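Local coordinates for hypothetical protein (Corynebacterium diphtheriae, PDB 2P4G) that probably reduces 5-amino-6-(5-phosphoribosylamino)uracil or a related pyrimidine with NADPH, a step of riboflavin biosynthesis, at residues 137-142 with 163-168; 75-80 with 113-118; 117-122 with 150-155. All coordinates share one frame; numbering follows the deposited sequence.

Contacts 1 and 2 lie in one half of the central sheet of a dihydrofolate-reductase-like domain, where strands 166-169, 139-143, 111-115 and 75-79 run parallel in that order, and contact 3 packs a loop on a helix beside it. Contact 2, first along the chain, pairs 75-79 with 111-115; contact 1 pairs 139-143 with the outermost strand 166-169. Their centres are about 9 Å apart, and L139 and I141 bond to L114. Contact 3 shares K117 and S118 with contact 2, its centre about 12 Å from that of contact 1 and 13 Å from that of contact 2. The segments of contacts 3 and 1 alternate along the chain, so the loop after strand 111-115 packs on the helix that joins the strands of contact 1.

Contact 1: residues 137-142 with 163-168; sequences SPLVIT and GVEVIV. With EDO (1,2-ethanediol), chain Q.
I141 and I167 lie side by side on one face of a parallel strand pair and meet at their CD1 atoms, 3.5 Å apart and tighter than usual. I141 CG1 stands opposite the carbonyl carbon, and a second bend (chi2 -69°) carries its CD1 over to the neighbouring strand. On the same face the methyl CD1 of L139 rests on the carboxylate carbon CD of E165 at 3.6 Å, an acid whose OE2 is held by R186 in a salt bridge. Beta-branched residues, which suit extended backbone, occur on both faces; on the other, V140 CG2 meets V164 CG1 at 3.5 Å, and T142 CG2 lies 3.6 Å from V166 CG1. Three backbone bonds join the strands, V140 N to E165 O (2.9 Å), I167 N to V140 O (2.8 Å) and T142 N to I167 O (2.9 Å). The pair is the two strands of a beta-alpha-beta crossover whose helix, 150-162, packs through L156 and L159 on V166; helix 175-184 lies against I141 and I167. Where the connecting helix ends, G163 closes a Schellman motif at a positive phi of 92°, a conformation natural to glycine. Ahead of the strand, a water accepts from E165 N, donates to P138 O and also bonds S137 OG, bridging the backbones before direct pairing begins. Farther along, T142 OG1 reaches S116 O.

Contact 2: residues 75-80 with 113-118; sequences AIVVGA and TLLSKS. With EDO (1,2-ethanediol), chain N; EDO (1,2-ethanediol), chain H.
V77 and T113, V78 and L114, and G79 and L115 pair as parallel strands, the axes of 75-79 and 113-115 being 4.8 Å apart and 24° from parallel. Their backbone bonds alternate in direction: T113 N to I76 O (2.7 Å, bent at 140°), V78 N to T113 O (3.1 Å), L115 N to V78 O (3.0 Å) and A80 N to L115 O (2.8 Å). On one face V77 CG1 touches L115 CD1 at 3.8 Å, and L183 of helix 175-184 packs on V77 and T113. On the other, V78 CG1 presses on L114 CD2 at a tight 3.5 Å; V78 holds CG1 between its backbone N and carbonyl carbon (chi1 67°), which sets that methyl beside the leucine. G79 is at the N-cap of helix 80-85. Small alanine suits the next place: A80 CB lies 3.3 Å from L115 O and against S116 CB and F121. An ethanediol, probably from the crystallisation liquor, accepts from K117 N and lies against G79. The aliphatic side chains cohere by burial, and the ladder pairs the backbone groups between the strands; its last bond takes a first-turn N-H of the helix, tying strand 111-115 to its start.

Contact 3: residues 117-122 with 150-155; sequences KSLYFD and EQWDQR. With EDO (1,2-ethanediol), chain M; EDO (1,2-ethanediol), chain N.
S118 O receives NH1 of R155 at 2.9 Å, a fairly straight bond that joins the loop following strand 111-115 to helix 150-162, the crossover helix of the neighbouring beta-alpha-beta unit. The oxygen sits in the guanidinium plane, whereas the nitrogen stands well above the carbonyl plane of S118, 51° out of it. Arginine suits this place because its long chain, extended from CG to NE, lies along S118 O and L119 O before its guanidinium reaches the carbonyl. The guanidinium is bounded on both faces, with Q151 CB over the centre of one and Y120 CB near the rim of the other, 3.9 Å above the plane. Such sandwiching would restrict its rotation. Deeper in, L119 meets W152. Its CD1 lies over the indole face, 3.6 Å from the centroid of the five-membered ring, a CH-pi contact between a methyl and a broad aromatic surface. The indole edge is used as well: K117 O approaches it near the ring plane, 3.2 Å from W152 CD1, and W152 NE1 itself is hydrogen-bonded to T142 OG1 of the adjoining strand. L119 has a positive phi of 70°, and its N-H is bonded to S116 OG. One residue earlier, the hydroxyl of S118, set between its own backbone N and carbonyl carbon, accepts from Y120 N at 3.1 Å and makes an ST turn. V140 and T142 of strand 139-143 and L156 and L159 of helix 150-162 also pack on L119, which thus sits between sheet and helix. An ethanediol, probably from the crystallisation liquor, bonds the backbone N and O of F121, and one water donates both to L119 O, at 2.8 Å, and to R155 O, at 3.1 Å.

Contact 1: residues 137-142 with 163-168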
ATOM      1  N   SER A 137       4.170  32.700   9.579  1.00 73.45           N
ATOM      2  CA  SER A 137       4.982  32.132  10.650  1.00 75.21           C
ATOM      3  C   SER A 137       4.373  30.813  11.184  1.00 74.67           C
ATOM      4  O   SER A 137       3.175  30.732  11.424  1.00 76.03           O
ATOM      5  CB  SER A 137       5.125  33.159  11.795  1.00 75.57           C
ATOM      6  OG  SER A 137       6.140  32.794  12.723  1.00 77.24           O
ATOM      7  N   PRO A 138       5.197  29.775  11.355  1.00 73.03           N
ATOM      8  CA  PRO A 138       4.681  28.491  11.765  1.00 70.58           C
ATOM      9  C   PRO A 138       4.475  28.417  13.260  1.00 71.52           C
ATOM     10  O   PRO A 138       5.265  28.972  14.018  1.00 70.05           O
ATOM     11  CB  PRO A 138       5.809  27.541  11.398  1.00 70.19           C
ATOM     12  CG  PRO A 138       7.039  28.361  11.552  1.00 68.57           C
ATOM     13  CD  PRO A 138       6.660  29.732  11.147  1.00 74.35           C
ATOM     14  N   LEU A 139       3.429  27.706  13.675  1.00 71.22           N
ATOM     15  CA  LEU A 139       3.216  27.419  15.061  1.00 71.04           C
ATOM     16  C   LEU A 139       4.063  26.160  15.333  1.00 70.87           C
ATOM     17  O   LEU A 139       3.864  25.119  14.708  1.00 69.83           O
ATOM     18  CB  LEU A 139       1.724  27.188  15.320  1.00 71.25           C
ATOM     19  CG  LEU A 139       1.294  26.769  16.725  1.00 70.65           C
ATOM     20  CD1 LEU A 139       1.716  27.805  17.767  1.00 69.36           C
ATOM     21  CD2 LEU A 139      -0.228  26.501  16.748  1.00 68.63           C
ATOM     22  N   VAL A 140       5.030  26.270  16.239  1.00 71.08           N
ATOM     23  CA  VAL A 140       5.867  25.133  16.593  1.00 70.93           C
ATOM     24  C   VAL A 140       5.317  24.478  17.852  1.00 72.61           C
ATOM     25  O   VAL A 140       5.023  25.160  18.834  1.00 73.42           O
ATOM     26  CB  VAL A 140       7.337  25.531  16.777  1.00 70.35           C
ATOM     27  CG1 VAL A 140       8.188  24.296  17.239  1.00 65.87           C
ATOM     28  CG2 VAL A 140       7.852  26.108  15.476  1.00 65.46           C
ATOM     29  N   ILE A 141       5.140  23.159  17.789  1.00 72.86           N
ATOM     30  CA  ILE A 141       4.658  22.378  18.924  1.00 71.90           C
ATOM     31  C   ILE A 141       5.764  21.377  19.308  1.00 71.82           C
ATOM     32  O   ILE A 141       6.138  20.518  18.523  1.00 70.38           O
ATOM     33  CB  ILE A 141       3.350  21.590  18.610  1.00 71.39           C
ATOM     34  CG1 ILE A 141       2.259  22.496  18.007  1.00 71.39           C
ATOM     35  CG2 ILE A 141       2.861  20.834  19.868  1.00 64.47           C
ATOM     36  CD1 ILE A 141       1.672  23.493  18.932  1.00 71.46           C
ATOM     37  N   THR A 142       6.267  21.508  20.527  1.00 72.62           N
ATOM     38  CA  THR A 142       7.312  20.660  21.038  1.00 72.42           C
ATOM     39  C   THR A 142       6.923  20.122  22.426  1.00 73.90           C
ATOM     40  O   THR A 142       5.776  20.250  22.865  1.00 75.49           O
ATOM     41  CB  THR A 142       8.643  21.440  21.068  1.00 72.13           C
ATOM     42  OG1 THR A 142       9.696  20.570  21.492  1.00 68.72           O
ATOM     43  CG2 THR A 142       8.558  22.639  21.984  1.00 66.45           C
ATOM     44  N   GLY A 163      10.991  35.372  16.887  1.00 75.88           N
ATOM     45  CA  GLY A 163       9.563  35.658  17.015  1.00 75.71           C
ATOM     46  C   GLY A 163       8.583  34.527  16.726  1.00 75.94           C
ATOM     47  O   GLY A 163       7.374  34.764  16.710  1.00 75.85           O
ATOM     48  N   VAL A 164       9.082  33.305  16.519  1.00 75.07           N
ATOM     49  CA  VAL A 164       8.217  32.147  16.293  1.00 73.06           C
ATOM     50  C   VAL A 164       7.476  31.753  17.557  1.00 72.44           C
ATOM     51  O   VAL A 164       8.074  31.677  18.634  1.00 74.69           O
ATOM     52  CB  VAL A 164       9.014  30.925  15.753  1.00 75.53           C
ATOM     53  CG1 VAL A 164       8.149  29.615  15.771  1.00 71.34           C
ATOM     54  CG2 VAL A 164       9.548  31.243  14.322  1.00 70.33           C
ATOM     55  N   GLU A 165       6.171  31.511  17.416  1.00 69.54           N
ATOM     56  CA  GLU A 165       5.346  31.007  18.505  1.00 69.44           C
ATOM     57  C   GLU A 165       5.600  29.522  18.773  1.00 69.98           C
ATOM     58  O   GLU A 165       5.391  28.687  17.879  1.00 70.15           O
ATOM     59  CB  GLU A 165       3.873  31.189  18.141  1.00 69.79           C
ATOM     60  CG  GLU A 165       2.916  31.086  19.313  1.00 66.86           C
ATOM     61  CD  GLU A 165       1.467  31.234  18.883  1.00 74.00           C
ATOM     62  OE1 GLU A 165       1.213  31.665  17.720  1.00 75.95           O
ATOM     63  OE2 GLU A 165       0.580  30.896  19.711  1.00 80.90           O
ATOM     64  N   VAL A 166       6.020  29.195  19.997  1.00 69.06           N
ATOM     65  CA  VAL A 166       6.309  27.806  20.383  1.00 68.17           C
ATOM     66  C   VAL A 166       5.488  27.364  21.589  1.00 67.56           C
ATOM     67  O   VAL A 166       5.572  27.973  22.647  1.00 68.40           O
ATOM     68  CB  VAL A 166       7.790  27.599  20.746  1.00 69.37           C
ATOM     69  CG1 VAL A 166       8.064  26.105  20.958  1.00 68.39           C
ATOM     70  CG2 VAL A 166       8.724  28.186  19.673  1.00 66.50           C
ATOM     71  N   ILE A 167       4.698  26.309  21.418  1.00 66.73           N
ATOM     72  CA  ILE A 167       3.974  25.716  22.502  1.00 67.55           C
ATOM     73  C   ILE A 167       4.771  24.506  22.956  1.00 69.40           C
ATOM     74  O   ILE A 167       5.085  23.626  22.137  1.00 68.72           O
ATOM     75  CB  ILE A 167       2.595  25.217  22.075  1.00 70.00           C
ATOM     76  CG1 ILE A 167       1.686  26.376  21.645  1.00 74.17           C
ATOM     77  CG2 ILE A 167       1.928  24.462  23.239  1.00 66.36           C
ATOM     78  CD1 ILE A 167       0.346  25.891  21.069  1.00 69.18           C
ATOM     79  N   VAL A 168       5.098  24.460  24.248  1.00 68.78           N
ATOM     80  CA  VAL A 168       5.795  23.323  24.840  1.00 69.76           C
ATOM     81  C   VAL A 168       4.784  22.442  25.557  1.00 70.21           C
ATOM     82  O   VAL A 168       4.253  22.835  26.581  1.00 70.87           O
ATOM     83  CB  VAL A 168       6.866  23.796  25.847  1.00 69.72           C
ATOM     84  CG1 VAL A 168       7.605  22.598  26.458  1.00 64.66           C
ATOM     85  CG2 VAL A 168       7.823  24.758  25.164  1.00 66.57           C
TER
HETATM   86  C1  EDO Q 285       2.935  35.145  15.497  1.00 99.01           C
HETATM   87  O1  EDO Q 285       1.679  34.842  14.879  1.00101.28           O
HETATM   88  C2  EDO Q 285       3.865  35.691  14.428  1.00 97.84           C
HETATM   89  O2  EDO Q 285       5.229  35.431  14.758  1.00101.19           O
HETATM   90  O   HOH W   1       4.958  31.482  14.901  1.00 55.19           O

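Contact 2: residues 75-80 with 113-118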
ATOM      1  N   ALA A  75      -5.699  24.892   9.148  1.00 69.69           N
ATOM      2  CA  ALA A  75      -4.324  24.617   9.628  1.00 69.16           C
ATOM      3  C   ALA A  75      -3.759  23.375   8.976  1.00 68.81           C
ATOM      4  O   ALA A  75      -4.493  22.473   8.554  1.00 70.00           O
ATOM      5  CB  ALA A  75      -4.300  24.446  11.143  1.00 66.73           C
ATOM      6  N   ILE A  76      -2.443  23.338   8.905  1.00 70.04           N
ATOM      7  CA  ILE A  76      -1.701  22.206   8.384  1.00 71.21           C
ATOM      8  C   ILE A  76      -0.853  21.736   9.553  1.00 73.53           C
ATOM      9  O   ILE A  76      -0.206  22.542  10.221  1.00 75.65           O
ATOM     10  CB  ILE A  76      -0.783  22.647   7.218  1.00 72.25           C
ATOM     11  CG1 ILE A  76      -1.617  23.195   6.056  1.00 76.58           C
ATOM     12  CG2 ILE A  76       0.104  21.528   6.730  1.00 66.36           C
ATOM     13  CD1 ILE A  76      -0.849  24.139   5.147  1.00 67.44           C
ATOM     14  N   VAL A  77      -0.881  20.439   9.816  1.00 73.93           N
ATOM     15  CA  VAL A  77      -0.050  19.832  10.830  1.00 72.70           C
ATOM     16  C   VAL A  77       0.887  18.872  10.126  1.00 73.82           C
ATOM     17  O   VAL A  77       0.464  18.037   9.325  1.00 73.28           O
ATOM     18  CB  VAL A  77      -0.908  19.100  11.871  1.00 73.91           C
ATOM     19  CG1 VAL A  77      -0.050  18.256  12.786  1.00 61.57           C
ATOM     20  CG2 VAL A  77      -1.761  20.115  12.669  1.00 71.10           C
ATOM     21  N   VAL A  78       2.172  19.032  10.394  1.00 73.89           N
ATOM     22  CA  VAL A  78       3.195  18.213   9.760  1.00 73.30           C
ATOM     23  C   VAL A  78       4.391  18.094  10.719  1.00 72.69           C
ATOM     24  O   VAL A  78       4.702  19.027  11.448  1.00 71.79           O
ATOM     25  CB  VAL A  78       3.607  18.798   8.371  1.00 72.86           C
ATOM     26  CG1 VAL A  78       4.329  20.131   8.541  1.00 70.81           C
ATOM     27  CG2 VAL A  78       4.463  17.800   7.566  1.00 64.58           C
ATOM     28  N   GLY A  79       5.035  16.932  10.735  1.00 72.64           N
ATOM     29  CA  GLY A  79       6.250  16.752  11.515  1.00 72.36           C
ATOM     30  C   GLY A  79       7.370  17.583  10.911  1.00 73.84           C
ATOM     31  O   GLY A  79       7.542  17.641   9.694  1.00 75.48           O
ATOM     32  N   ALA A  80       8.147  18.231  11.763  1.00 76.87           N
ATOM     33  CA  ALA A  80       9.210  19.120  11.308  1.00 77.29           C
ATOM     34  C   ALA A  80      10.184  18.449  10.305  1.00 77.36           C
ATOM     35  O   ALA A  80      10.620  19.082   9.341  1.00 76.45           O
ATOM     36  CB  ALA A  80       9.966  19.681  12.518  1.00 75.59           C
ATOM     37  N   THR A 113       1.623  24.381  11.090  1.00 75.66           N
ATOM     38  CA  THR A 113       1.916  23.902  12.447  1.00 75.07           C
ATOM     39  C   THR A 113       2.928  22.764  12.378  1.00 74.00           C
ATOM     40  O   THR A 113       2.697  21.734  11.725  1.00 70.77           O
ATOM     41  CB  THR A 113       0.627  23.421  13.173  1.00 75.41           C
ATOM     42  OG1 THR A 113      -0.353  24.453  13.099  1.00 69.51           O
ATOM     43  CG2 THR A 113       0.888  23.069  14.653  1.00 70.86           C
ATOM     44  N   LEU A 114       4.062  22.984  13.033  1.00 72.89           N
ATOM     45  CA  LEU A 114       5.203  22.095  12.915  1.00 71.68           C
ATOM     46  C   LEU A 114       5.430  21.424  14.226  1.00 71.23           C
ATOM     47  O   LEU A 114       5.537  22.100  15.267  1.00 71.79           O
ATOM     48  CB  LEU A 114       6.462  22.881  12.549  1.00 72.90           C
ATOM     49  CG  LEU A 114       6.451  23.621  11.217  1.00 73.80           C
ATOM     50  CD1 LEU A 114       7.770  24.419  11.090  1.00 68.06           C
ATOM     51  CD2 LEU A 114       6.261  22.641  10.018  1.00 67.08           C
ATOM     52  N   LEU A 115       5.453  20.094  14.185  1.00 71.58           N
ATOM     53  CA  LEU A 115       5.682  19.277  15.357  1.00 69.88           C
ATOM     54  C   LEU A 115       7.158  18.906  15.420  1.00 70.88           C
ATOM     55  O   LEU A 115       7.697  18.271  14.510  1.00 71.02           O
ATOM     56  CB  LEU A 115       4.837  18.007  15.263  1.00 71.71           C
ATOM     57  CG  LEU A 115       3.337  18.177  15.027  1.00 74.20           C
ATOM     58  CD1 LEU A 115       2.647  16.815  15.083  1.00 74.52           C
ATOM     59  CD2 LEU A 115       2.711  19.113  16.019  1.00 69.19           C
ATOM     60  N   SER A 116       7.818  19.298  16.496  1.00 73.29           N
ATOM     61  CA  SER A 116       9.259  19.133  16.618  1.00 72.41           C
ATOM     62  C   SER A 116       9.659  18.865  18.040  1.00 73.56           C
ATOM     63  O   SER A 116       9.625  19.772  18.909  1.00 76.36           O
ATOM     64  CB  SER A 116       9.976  20.409  16.135  1.00 72.59           C
ATOM     65  OG  SER A 116      11.381  20.280  16.299  1.00 72.93           O
ATOM     66  N   LYS A 117      10.099  17.653  18.302  1.00 74.43           N
ATOM     67  CA  LYS A 117      10.604  17.367  19.630  1.00 77.23           C
ATOM     68  C   LYS A 117      12.013  17.913  19.845  1.00 71.22           C
ATOM     69  O   LYS A 117      12.325  18.358  20.931  1.00 75.00           O
ATOM     70  CB  LYS A 117      10.478  15.868  19.957  1.00 81.54           C
ATOM     71  CG  LYS A 117       8.983  15.409  20.080  1.00 87.02           C
ATOM     72  CD  LYS A 117       8.816  14.029  20.717  1.00 85.52           C
ATOM     73  CE  LYS A 117       7.590  13.292  20.159  1.00 93.60           C
ATOM     74  NZ  LYS A 117       7.158  12.151  21.044  1.00 95.33           N
ATOM     75  N   SER A 118      12.844  17.929  18.812  1.00 68.32           N
ATOM     76  CA  SER A 118      14.235  18.450  18.927  1.00 66.10           C
ATOM     77  C   SER A 118      14.354  19.969  18.812  1.00 64.55           C
ATOM     78  O   SER A 118      15.295  20.566  19.357  1.00 61.69           O
ATOM     79  CB  SER A 118      15.143  17.831  17.860  1.00 64.33           C
ATOM     80  OG  SER A 118      14.869  18.376  16.569  1.00 68.60           O
TER
HETATM   81  C1  EDO N 282       9.706  15.620  13.619  1.00 78.55           C
HETATM   82  O1  EDO N 282       9.082  15.029  12.471  1.00 73.92           O
HETATM   83  C2  EDO N 282       8.926  15.249  14.880  1.00 88.36           C
HETATM   84  O2  EDO N 282       9.693  15.627  16.038  1.00 89.42           O
HETATM   85  C1  EDO H 276      11.099  23.006   7.760  1.00 67.39           C
HETATM   86  O1  EDO H 276      12.095  24.039   7.722  1.00 73.15           O
HETATM   87  C2  EDO H 276      10.708  22.722   9.225  1.00 77.63           C
HETATM   88  O2  EDO H 276      11.191  21.470   9.761  1.00 60.25           O

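Contact 3: residues 117-122 with 150-155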
ATOM      1  N   LYS A 117      10.099  17.653  18.302  1.00 74.43           N
ATOM      2  CA  LYS A 117      10.604  17.367  19.630  1.00 77.23           C
ATOM      3  C   LYS A 117      12.013  17.913  19.845  1.00 71.22           C
ATOM      4  O   LYS A 117      12.325  18.358  20.931  1.00 75.00           O
ATOM      5  CB  LYS A 117      10.478  15.868  19.957  1.00 81.54           C
ATOM      6  CG  LYS A 117       8.983  15.409  20.080  1.00 87.02           C
ATOM      7  CD  LYS A 117       8.816  14.029  20.717  1.00 85.52           C
ATOM      8  CE  LYS A 117       7.590  13.292  20.159  1.00 93.60           C
ATOM      9  NZ  LYS A 117       7.158  12.151  21.044  1.00 95.33           N
ATOM     10  N   SER A 118      12.844  17.929  18.812  1.00 68.32           N
ATOM     11  CA  SER A 118      14.235  18.450  18.927  1.00 66.10           C
ATOM     12  C   SER A 118      14.354  19.969  18.812  1.00 64.55           C
ATOM     13  O   SER A 118      15.295  20.566  19.357  1.00 61.69           O
ATOM     14  CB  SER A 118      15.143  17.831  17.860  1.00 64.33           C
ATOM     15  OG  SER A 118      14.869  18.376  16.569  1.00 68.60           O
ATOM     16  N   LEU A 119      13.426  20.573  18.074  1.00 64.25           N
ATOM     17  CA  LEU A 119      13.453  22.013  17.788  1.00 67.23           C
ATOM     18  C   LEU A 119      14.601  22.400  16.833  1.00 69.41           C
ATOM     19  O   LEU A 119      14.976  23.587  16.756  1.00 67.23           O
ATOM     20  CB  LEU A 119      13.526  22.840  19.076  1.00 65.04           C
ATOM     21  CG  LEU A 119      12.280  22.855  19.953  1.00 66.23           C
ATOM     22  CD1 LEU A 119      12.525  23.808  21.178  1.00 56.78           C
ATOM     23  CD2 LEU A 119      11.062  23.284  19.091  1.00 61.25           C
ATOM     24  N   TYR A 120      15.147  21.401  16.121  1.00 70.36           N
ATOM     25  CA  TYR A 120      16.181  21.657  15.126  1.00 71.47           C
ATOM     26  C   TYR A 120      15.470  22.197  13.889  1.00 72.16           C
ATOM     27  O   TYR A 120      14.610  21.522  13.322  1.00 71.67           O
ATOM     28  CB  TYR A 120      17.004  20.414  14.746  1.00 71.64           C
ATOM     29  CG  TYR A 120      17.984  20.796  13.676  1.00 74.69           C
ATOM     30  CD1 TYR A 120      19.130  21.506  13.999  1.00 77.38           C
ATOM     31  CD2 TYR A 120      17.720  20.552  12.335  1.00 72.33           C
ATOM     32  CE1 TYR A 120      20.002  21.931  13.020  1.00 79.84           C
ATOM     33  CE2 TYR A 120      18.596  20.951  11.355  1.00 69.25           C
ATOM     34  CZ  TYR A 120      19.719  21.660  11.691  1.00 72.13           C
ATOM     35  OH  TYR A 120      20.597  22.106  10.725  1.00 71.17           O
ATOM     36  N   PHE A 121      15.823  23.424  13.499  1.00 71.44           N
ATOM     37  CA  PHE A 121      15.328  24.029  12.294  1.00 71.19           C
ATOM     38  C   PHE A 121      16.441  24.697  11.505  1.00 72.96           C
ATOM     39  O   PHE A 121      17.423  25.171  12.062  1.00 72.76           O
ATOM     40  CB  PHE A 121      14.250  25.057  12.622  1.00 71.48           C
ATOM     41  CG  PHE A 121      13.012  24.451  13.177  1.00 70.81           C
ATOM     42  CD1 PHE A 121      12.160  23.754  12.365  1.00 78.59           C
ATOM     43  CD2 PHE A 121      12.719  24.543  14.521  1.00 78.12           C
ATOM     44  CE1 PHE A 121      11.011  23.184  12.861  1.00 76.21           C
ATOM     45  CE2 PHE A 121      11.576  23.986  15.029  1.00 75.11           C
ATOM     46  CZ  PHE A 121      10.726  23.291  14.202  1.00 74.46           C
ATOM     47  N   ASP A 122      16.244  24.746  10.193  1.00 75.91           N
ATOM     48  CA  ASP A 122      17.066  25.568   9.288  1.00 77.94           C
ATOM     49  C   ASP A 122      16.580  27.016   9.291  1.00 76.20           C
ATOM     50  O   ASP A 122      15.556  27.327   8.714  1.00 77.41           O
ATOM     51  CB  ASP A 122      16.996  24.987   7.872  1.00 77.13           C
ATOM     52  CG  ASP A 122      17.659  25.860   6.826  1.00 80.11           C
ATOM     53  OD1 ASP A 122      18.419  26.796   7.168  1.00 73.59           O
ATOM     54  OD2 ASP A 122      17.390  25.585   5.641  1.00 83.91           O
ATOM     55  N   GLU A 150      20.502  20.967  26.693  1.00 91.24           N
ATOM     56  CA  GLU A 150      20.872  22.373  26.537  1.00 89.03           C
ATOM     57  C   GLU A 150      20.768  22.830  25.073  1.00 84.89           C
ATOM     58  O   GLU A 150      20.618  24.022  24.828  1.00 84.06           O
ATOM     59  CB  GLU A 150      22.275  22.657  27.105  1.00 89.22           C
ATOM     60  N   GLN A 151      20.873  21.892  24.128  1.00 80.41           N
ATOM     61  CA  GLN A 151      20.563  22.141  22.713  1.00 80.79           C
ATOM     62  C   GLN A 151      19.147  22.657  22.547  1.00 79.10           C
ATOM     63  O   GLN A 151      18.913  23.650  21.863  1.00 80.01           O
ATOM     64  CB  GLN A 151      20.636  20.848  21.893  1.00 81.40           C
ATOM     65  CG  GLN A 151      21.966  20.576  21.235  1.00 87.18           C
ATOM     66  CD  GLN A 151      22.275  19.086  21.179  1.00 91.91           C
ATOM     67  OE1 GLN A 151      21.472  18.285  20.672  1.00 97.97           O
ATOM     68  NE2 GLN A 151      23.440  18.705  21.707  1.00 78.22           N
ATOM     69  N   TRP A 152      18.211  21.916  23.137  1.00 76.49           N
ATOM     70  CA  TRP A 152      16.793  22.203  23.047  1.00 74.92           C
ATOM     71  C   TRP A 152      16.529  23.572  23.645  1.00 73.50           C
ATOM     72  O   TRP A 152      15.908  24.413  22.986  1.00 73.91           O
ATOM     73  CB  TRP A 152      15.995  21.099  23.750  1.00 74.91           C
ATOM     74  CG  TRP A 152      14.504  21.192  23.647  1.00 73.02           C
ATOM     75  CD1 TRP A 152      13.692  20.584  22.718  1.00 70.95           C
ATOM     76  CD2 TRP A 152      13.642  21.912  24.526  1.00 66.47           C
ATOM     77  NE1 TRP A 152      12.376  20.895  22.972  1.00 68.72           N
ATOM     78  CE2 TRP A 152      12.320  21.711  24.076  1.00 68.13           C
ATOM     79  CE3 TRP A 152      13.861  22.722  25.650  1.00 74.11           C
ATOM     80  CZ2 TRP A 152      11.220  22.283  24.719  1.00 66.62           C
ATOM     81  CZ3 TRP A 152      12.769  23.294  26.281  1.00 71.78           C
ATOM     82  CH2 TRP A 152      11.464  23.066  25.811  1.00 69.74           C
ATOM     83  N   ASP A 153      17.049  23.822  24.848  1.00 72.05           N
ATOM     84  CA  ASP A 153      16.985  25.165  25.455  1.00 72.80           C
ATOM     85  C   ASP A 153      17.432  26.253  24.467  1.00 72.76           C
ATOM     86  O   ASP A 153      16.724  27.245  24.276  1.00 70.02           O
ATOM     87  CB  ASP A 153      17.879  25.282  26.693  1.00 73.46           C
ATOM     88  CG  ASP A 153      17.453  24.375  27.837  1.00 77.50           C
ATOM     89  OD1 ASP A 153      16.590  23.491  27.654  1.00 77.64           O
ATOM     90  OD2 ASP A 153      18.025  24.545  28.942  1.00 92.46           O
ATOM     91  N   GLN A 154      18.602  26.046  23.848  1.00 72.39           N
ATOM     92  CA  GLN A 154      19.228  27.045  22.963  1.00 73.11           C
ATOM     93  C   GLN A 154      18.416  27.227  21.697  1.00 72.41           C
ATOM     94  O   GLN A 154      18.302  28.329  21.174  1.00 74.78           O
ATOM     95  CB  GLN A 154      20.661  26.641  22.596  1.00 74.17           C
ATOM     96  CG  GLN A 154      21.724  26.905  23.694  1.00 78.61           C
ATOM     97  CD  GLN A 154      22.981  26.043  23.517  1.00 76.38           C
ATOM     98  N   ARG A 155      17.836  26.138  21.221  1.00 70.30           N
ATOM     99  CA  ARG A 155      17.021  26.166  20.037  1.00 70.63           C
ATOM    100  C   ARG A 155      15.694  26.874  20.290  1.00 70.25           C
ATOM    101  O   ARG A 155      15.224  27.690  19.484  1.00 70.47           O
ATOM    102  CB  ARG A 155      16.788  24.737  19.576  1.00 71.98           C
ATOM    103  CG  ARG A 155      18.005  24.101  18.948  1.00 70.38           C
ATOM    104  CD  ARG A 155      17.736  22.654  18.614  1.00 70.04           C
ATOM    105  NE  ARG A 155      18.935  21.939  18.195  1.00 58.04           N
ATOM    106  CZ  ARG A 155      19.030  20.617  18.146  1.00 65.29           C
ATOM    107  NH1 ARG A 155      17.997  19.854  18.470  1.00 70.04           N
ATOM    108  NH2 ARG A 155      20.163  20.047  17.767  1.00 63.46           N
TER
HETATM  109  C1  EDO M 281      20.128  25.157  14.452  1.00 81.10           C
HETATM  110  O1  EDO M 281      19.764  25.443  13.078  1.00 79.29           O
HETATM  111  C2  EDO M 281      19.097  25.621  15.478  1.00 78.05           C
HETATM  112  O2  EDO M 281      17.785  25.066  15.229  1.00 68.12           O
HETATM  113  C1  EDO N 282       9.706  15.620  13.619  1.00 78.55           C
HETATM  114  O1  EDO N 282       9.082  15.029  12.471  1.00 73.92           O
HETATM  115  C2  EDO N 282       8.926  15.249  14.880  1.00 88.36           C
HETATM  116  O2  EDO N 282       9.693  15.627  16.038  1.00 89.42           O
HETATM  117  O   HOH W   2      15.690  26.250  16.730  1.00 78.39           O